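Local coordinates for protein ESSB (Geobacillus thermodenitrificans, PDB 4ANO) that forms an integral membrane component of the type VII secretion system, represented by its cytoplasmic domain, which probably has a protein kinase-like fold, at residues A[87-91]-A[152-157]; A[177-181]-A[193-197]. One frame throughout, in Å; residues are numbered along the deposited sequence.

Contact 1 of 2, residues A[87-91]-A[152-157]; sequences RIRAA and VLALTE
Arg87 lays its CB, CG and CD methylenes over the carbonyl oxygen of Leu155, with its CG 4.1 Å from Leu155 CD1, and then turns its guanidinium group onto the end of helix 141-155. Bends at chi2 and chi3 (chi3 50°) fold the chain back so that two of its nitrogens serve successive carbonyls. NE donates to Leu155 O at 2.9 Å, within the plane of that carbonyl and close to that of the guanidinium group. NH2 reaches Thr156 O at 2.7 Å, nearly head-on to the carbonyl but tilted 18° from the guanidinium plane. A third nitrogen, NH1, is bonded to Thr82 O, so the group is fixed in rotation. Thr156 is anchored in its turn: OG1 lies between the backbone N and the carbonyl carbon (chi1 57°) and donates to Val152 O at 2.7 Å, approaching from above that carbonyl's plane. The same chi1 turns the methyl CG2 toward helix 84-98, 3.9 Å from Ala91 CB and also against Ile88. Val152 O also accepts from Thr156 N. Ala91 CB touches Val152 CG1 at 4.0 Å, its small size allowing close backbone approach, while Leu155 CD2 rests on Ala90 and Ala91. An arginine bonded to the carbonyl of a helix's last residue and to the next one beyond, beside an alanine-lined apolar interface, joins helix 84-98 to helix 141-155 in the helical part of a probably kinase-like fold.

Contact 2 of 2, residues A[177-181]-A[193-197]; sequences IAKEL and VLEKW
Ile177 branches at CB over the indole of Trp197, within a helical hairpin: helices 176-183 and 187-207 follow one another through a short turn, and the axes of residues 177-181 and 193-197 run nearly antiparallel (158°), 10.2 Å apart at closest approach. CG2, one branch from CB, sits over the six-membered ring, 3.6 Å from its centroid and almost on the ring normal, a CH-pi contact. CG1, set anti to the backbone N (chi1 -156°), lies against the fusion side of the indole, 3.8 Å from Trp197 CD2, while also meeting Val193 CG1. The tip, CD1, ends beside Trp197 CB and, in one of two conformers of Lys196, near that lysine's NZ, the two side chains running past each other in opposite directions. At this outer margin the same conformer puts Lys196 NZ 3.7 Å from Glu180 OE2, a long and tentative salt bridge that probably adds little directional hold; Glu200 is a second weak, long partner of the lysine. Val193 wedges between Glu180 and Leu181, with CG1 3.7 Å from Leu181 CG and CG2 against the Glu180 carbonyl oxygen. The other side chains that Trp197 touches include Ile88 and Thr156. An alanine in place of Trp197 would probably leave Ile177 CG2 without its aromatic face and open a gap between the hairpin and Ile88. Deeper in, Leu181 and Leu194 cross at about a right angle, Leu181 CD2 resting 3.9 Å from Leu194 CG.

Overall arrangement
Contact 1 is the more buried, its centre about 11 Å from the chain centre, whereas the centre of contact 2 lies about 18 Å from it, on the same side, and that contact is partly exposed along the margin formed by Glu180 and Lys196. The two contact centres are about 10 Å apart. They share no helix: contact 1 joins elements distant in sequence, contact 2 the two arms of a local hairpin. Trp197 nevertheless belongs to both interfaces, and Leu153 meets Leu181. Their chemistry differs accordingly. Residues 87-91 and 152-157 combine directed hydrogen bonds to backbone carbonyls with small apolar groups; residues 177-181 and 193-197 rely on aliphatic and aromatic packing, with a loose ion pair outside.

Contact 1 of 2, residues A[87-91]-A[152-157]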
loop_
_atom_site.group_PDB
_atom_site.type_symbol
_atom_site.label_atom_id
_atom_site.label_comp_id
_atom_site.label_asym_id
_atom_site.label_seq_id
_atom_site.Cartn_x
_atom_site.Cartn_y
_atom_site.Cartn_z
ATOM N N ARG A 87 6.745 12.799 -4.036
ATOM C CA ARG A 87 5.741 11.989 -3.301
ATOM C C ARG A 87 4.360 11.964 -3.952
ATOM O O ARG A 87 3.664 10.930 -3.915
ATOM C CB ARG A 87 5.684 12.479 -1.855
ATOM C CG ARG A 87 6.858 11.980 -0.991
ATOM C CD ARG A 87 7.417 13.067 -0.035
ATOM N NE ARG A 87 6.435 13.798 0.792
ATOM C CZ ARG A 87 6.683 14.994 1.341
ATOM N NH1 ARG A 87 7.847 15.597 1.148
ATOM N NH2 ARG A 87 5.753 15.609 2.095
ATOM N N ILE A 88 3.906 13.090 -4.515
ATOM C CA ILE A 88 2.550 13.095 -5.158
ATOM C C ILE A 88 2.592 12.253 -6.420
ATOM O O ILE A 88 1.602 11.566 -6.739
ATOM C CB ILE A 88 2.085 14.521 -5.592
ATOM C CG1 ILE A 88 1.852 15.362 -4.354
ATOM C CG2 ILE A 88 0.740 14.448 -6.499
ATOM C CD1 ILE A 88 1.821 16.890 -4.748
ATOM N N ARG A 89 3.744 12.221 -7.115
ATOM C CA ARG A 89 3.809 11.422 -8.356
ATOM C C ARG A 89 3.744 9.968 -7.966
ATOM O O ARG A 89 3.094 9.173 -8.671
ATOM C CB ARG A 89 5.079 11.730 -9.175
ATOM C CG ARG A 89 4.856 12.943 -10.156
ATOM C CD ARG A 89 6.180 13.390 -10.842
ATOM N NE ARG A 89 6.045 14.650 -11.619
ATOM C CZ ARG A 89 7.068 15.466 -11.946
ATOM N NH1 ARG A 89 8.318 15.186 -11.567
ATOM N NH2 ARG A 89 6.850 16.587 -12.650
ATOM N N ALA A 90 4.478 9.597 -6.904
ATOM C CA ALA A 90 4.458 8.264 -6.345
ATOM C C ALA A 90 3.063 7.791 -5.953
ATOM O O ALA A 90 2.692 6.602 -6.180
ATOM C CB ALA A 90 5.432 8.134 -5.149
ATOM N N ALA A 91 2.297 8.715 -5.393
ATOM C CA ALA A 91 0.945 8.450 -4.912
ATOM C C ALA A 91 0.021 8.232 -6.107
ATOM O O ALA A 91 -0.817 7.339 -6.097
ATOM C CB ALA A 91 0.445 9.586 -4.052
ATOM N N VAL A 152 -1.900 7.521 0.842
ATOM C CA VAL A 152 -1.511 8.686 0.053
ATOM C C VAL A 152 -1.325 9.930 0.946
ATOM O O VAL A 152 -0.306 10.651 0.749
ATOM C CB VAL A 152 -2.669 8.950 -0.946
ATOM C CG1 VAL A 152 -2.561 10.383 -1.574
ATOM C CG2 VAL A 152 -2.622 7.883 -2.045
ATOM N N LEU A 153 -2.223 10.159 1.908
ATOM C CA LEU A 153 -2.014 11.295 2.858
ATOM C C LEU A 153 -0.769 11.110 3.690
ATOM O O LEU A 153 0.017 12.040 3.937
ATOM C CB LEU A 153 -3.215 11.517 3.766
ATOM C CG LEU A 153 -4.388 12.074 2.947
ATOM C CD1 LEU A 153 -5.716 12.036 3.687
ATOM C CD2 LEU A 153 -4.094 13.400 2.413
ATOM N N ALA A 154 -0.535 9.904 4.173
ATOM C CA ALA A 154 0.701 9.637 4.895
ATOM C C ALA A 154 1.953 9.905 4.026
ATOM O O ALA A 154 2.977 10.352 4.540
ATOM C CB ALA A 154 0.733 8.242 5.418
ATOM N N LEU A 155 1.882 9.629 2.740
ATOM C CA LEU A 155 3.046 9.799 1.886
ATOM C C LEU A 155 3.269 11.292 1.481
ATOM O O LEU A 155 4.431 11.729 1.377
ATOM C CB LEU A 155 2.839 8.961 0.647
ATOM C CG LEU A 155 3.923 8.955 -0.416
ATOM C CD1 LEU A 155 5.183 8.411 0.255
ATOM C CD2 LEU A 155 3.526 8.081 -1.575
ATOM N N THR A 156 2.174 12.017 1.264
ATOM C CA THR A 156 2.192 13.344 0.618
ATOM C C THR A 156 2.161 14.440 1.664
ATOM O O THR A 156 3.164 15.031 1.925
ATOM C CB THR A 156 1.041 13.528 -0.403
ATOM O OG1 THR A 156 -0.241 13.308 0.235
ATOM C CG2 THR A 156 1.181 12.501 -1.544
ATOM N N GLU A 157 0.984 14.723 2.197
ATOM C CA GLU A 157 0.785 15.673 3.312
ATOM C C GLU A 157 1.708 15.325 4.471
ATOM O O GLU A 157 2.458 16.186 4.980
ATOM C CB GLU A 157 -0.654 15.588 3.794
ATOM C CG GLU A 157 -1.015 16.639 4.846
ATOM C CD GLU A 157 -1.998 17.690 4.328
ATOM O OE1 GLU A 157 -1.775 18.284 3.234
ATOM O OE2 GLU A 157 -2.998 17.923 5.050
#

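Contact 2 of 2, residues A[177-181]-A[193-197]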
loop_
_atom_site.group_PDB
_atom_site.type_symbol
_atom_site.label_atom_id
_atom_site.label_comp_id
_atom_site.label_asym_id
_atom_site.label_seq_id
_atom_site.Cartn_x
_atom_site.Cartn_y
_atom_site.Cartn_z
ATOM N N ILE A 177 -6.610 20.330 0.299
ATOM C CA ILE A 177 -6.444 19.172 -0.611
ATOM C C ILE A 177 -6.658 17.824 0.087
ATOM O O ILE A 177 -7.246 16.895 -0.492
ATOM C CB ILE A 177 -5.084 19.188 -1.382
ATOM C CG1 ILE A 177 -5.202 18.359 -2.696
ATOM C CG2 ILE A 177 -3.926 18.653 -0.477
ATOM C CD1 ILE A 177 -5.612 19.230 -3.958
ATOM N N ALA A 178 -6.161 17.691 1.317
ATOM C CA ALA A 178 -6.473 16.522 2.096
ATOM C C ALA A 178 -7.973 16.325 2.144
ATOM O O ALA A 178 -8.462 15.222 1.895
ATOM C CB ALA A 178 -5.895 16.623 3.488
ATOM N N LYS A 179 -8.706 17.424 2.396
ATOM C CA LYS A 179 -10.175 17.381 2.531
ATOM C C LYS A 179 -10.810 16.911 1.250
ATOM O O LYS A 179 -11.750 16.124 1.269
ATOM C CB LYS A 179 -10.772 18.771 2.917
ATOM C CG LYS A 179 -12.332 18.731 3.028
ATOM C CD LYS A 179 -13.001 20.096 3.225
ATOM C CE LYS A 179 -14.480 19.898 3.609
ATOM N NZ LYS A 179 -14.970 21.158 4.198
ATOM N N GLU A 180 -10.263 17.385 0.141
ATOM C CA GLU A 180 -10.675 16.955 -1.168
ATOM C C GLU A 180 -10.426 15.470 -1.338
ATOM O O GLU A 180 -11.263 14.739 -1.887
ATOM C CB GLU A 180 -9.878 17.699 -2.216
ATOM C CG GLU A 180 -10.494 19.042 -2.563
ATOM C CD GLU A 180 -9.880 19.659 -3.810
ATOM O OE1 GLU A 180 -10.094 19.099 -4.915
ATOM O OE2 GLU A 180 -9.212 20.705 -3.680
ATOM N N LEU A 181 -9.258 15.007 -0.892
ATOM C CA LEU A 181 -8.968 13.562 -0.969
ATOM C C LEU A 181 -9.919 12.682 -0.149
ATOM O O LEU A 181 -10.495 11.753 -0.722
ATOM C CB LEU A 181 -7.516 13.260 -0.641
ATOM C CG LEU A 181 -6.363 13.607 -1.578
ATOM C CD1 LEU A 181 -5.167 13.719 -0.709
ATOM C CD2 LEU A 181 -6.093 12.500 -2.562
ATOM N N VAL A 193 -8.157 14.389 -7.931
ATOM C CA VAL A 193 -7.763 15.348 -6.880
ATOM C C VAL A 193 -6.227 15.426 -6.898
ATOM O O VAL A 193 -5.632 16.525 -7.006
ATOM C CB VAL A 193 -8.261 14.948 -5.438
ATOM C CG1 VAL A 193 -7.502 15.718 -4.370
ATOM C CG2 VAL A 193 -9.870 15.139 -5.289
ATOM N N LEU A 194 -5.585 14.262 -6.877
ATOM C CA LEU A 194 -4.132 14.207 -7.019
ATOM C C LEU A 194 -3.626 14.898 -8.284
ATOM O O LEU A 194 -2.555 15.543 -8.230
ATOM C CB LEU A 194 -3.578 12.793 -6.958
ATOM C CG LEU A 194 -3.691 12.093 -5.616
ATOM C CD1 LEU A 194 -3.383 10.632 -5.771
ATOM C CD2 LEU A 194 -2.655 12.732 -4.634
ATOM N N GLU A 195 -4.354 14.768 -9.397
ATOM C CA GLU A 195 -3.835 15.317 -10.633
ATOM C C GLU A 195 -3.824 16.823 -10.587
ATOM O O GLU A 195 -2.873 17.459 -11.040
ATOM C CB GLU A 195 -4.607 14.851 -11.839
ATOM C CG GLU A 195 -3.654 14.759 -13.038
ATOM C CD GLU A 195 -2.876 13.467 -13.018
ATOM O OE1 GLU A 195 -3.533 12.412 -12.929
ATOM O OE2 GLU A 195 -1.637 13.499 -13.104
ATOM N N LYS A 196 -4.877 17.424 -10.034
ATOM C CA LYS A 196 -4.877 18.884 -9.891
ATOM C C LYS A 196 -3.778 19.323 -8.913
ATOM O O LYS A 196 -3.135 20.392 -9.101
ATOM C CB LYS A 196 -6.257 19.416 -9.464
ATOM C CG LYS A 196 -6.407 20.926 -9.621
ATOM C CD LYS A 196 -7.680 21.454 -8.945
ATOM C CE LYS A 196 -7.407 22.106 -7.583
ATOM N NZ LYS A 196 -6.998 21.081 -6.568
ATOM N N TRP A 197 -3.550 18.506 -7.886
ATOM C CA TRP A 197 -2.468 18.790 -6.914
ATOM C C TRP A 197 -1.068 18.715 -7.518
ATOM O O TRP A 197 -0.246 19.588 -7.237
ATOM C CB TRP A 197 -2.554 17.849 -5.738
ATOM C CG TRP A 197 -1.676 18.262 -4.551
ATOM C CD1 TRP A 197 -0.979 19.438 -4.349
ATOM C CD2 TRP A 197 -1.528 17.509 -3.372
ATOM N NE1 TRP A 197 -0.346 19.408 -3.128
ATOM C CE2 TRP A 197 -0.671 18.224 -2.513
ATOM C CE3 TRP A 197 -1.994 16.258 -2.972
ATOM C CZ2 TRP A 197 -0.306 17.740 -1.270
ATOM C CZ3 TRP A 197 -1.629 15.781 -1.758
ATOM C CH2 TRP A 197 -0.810 16.505 -0.908
#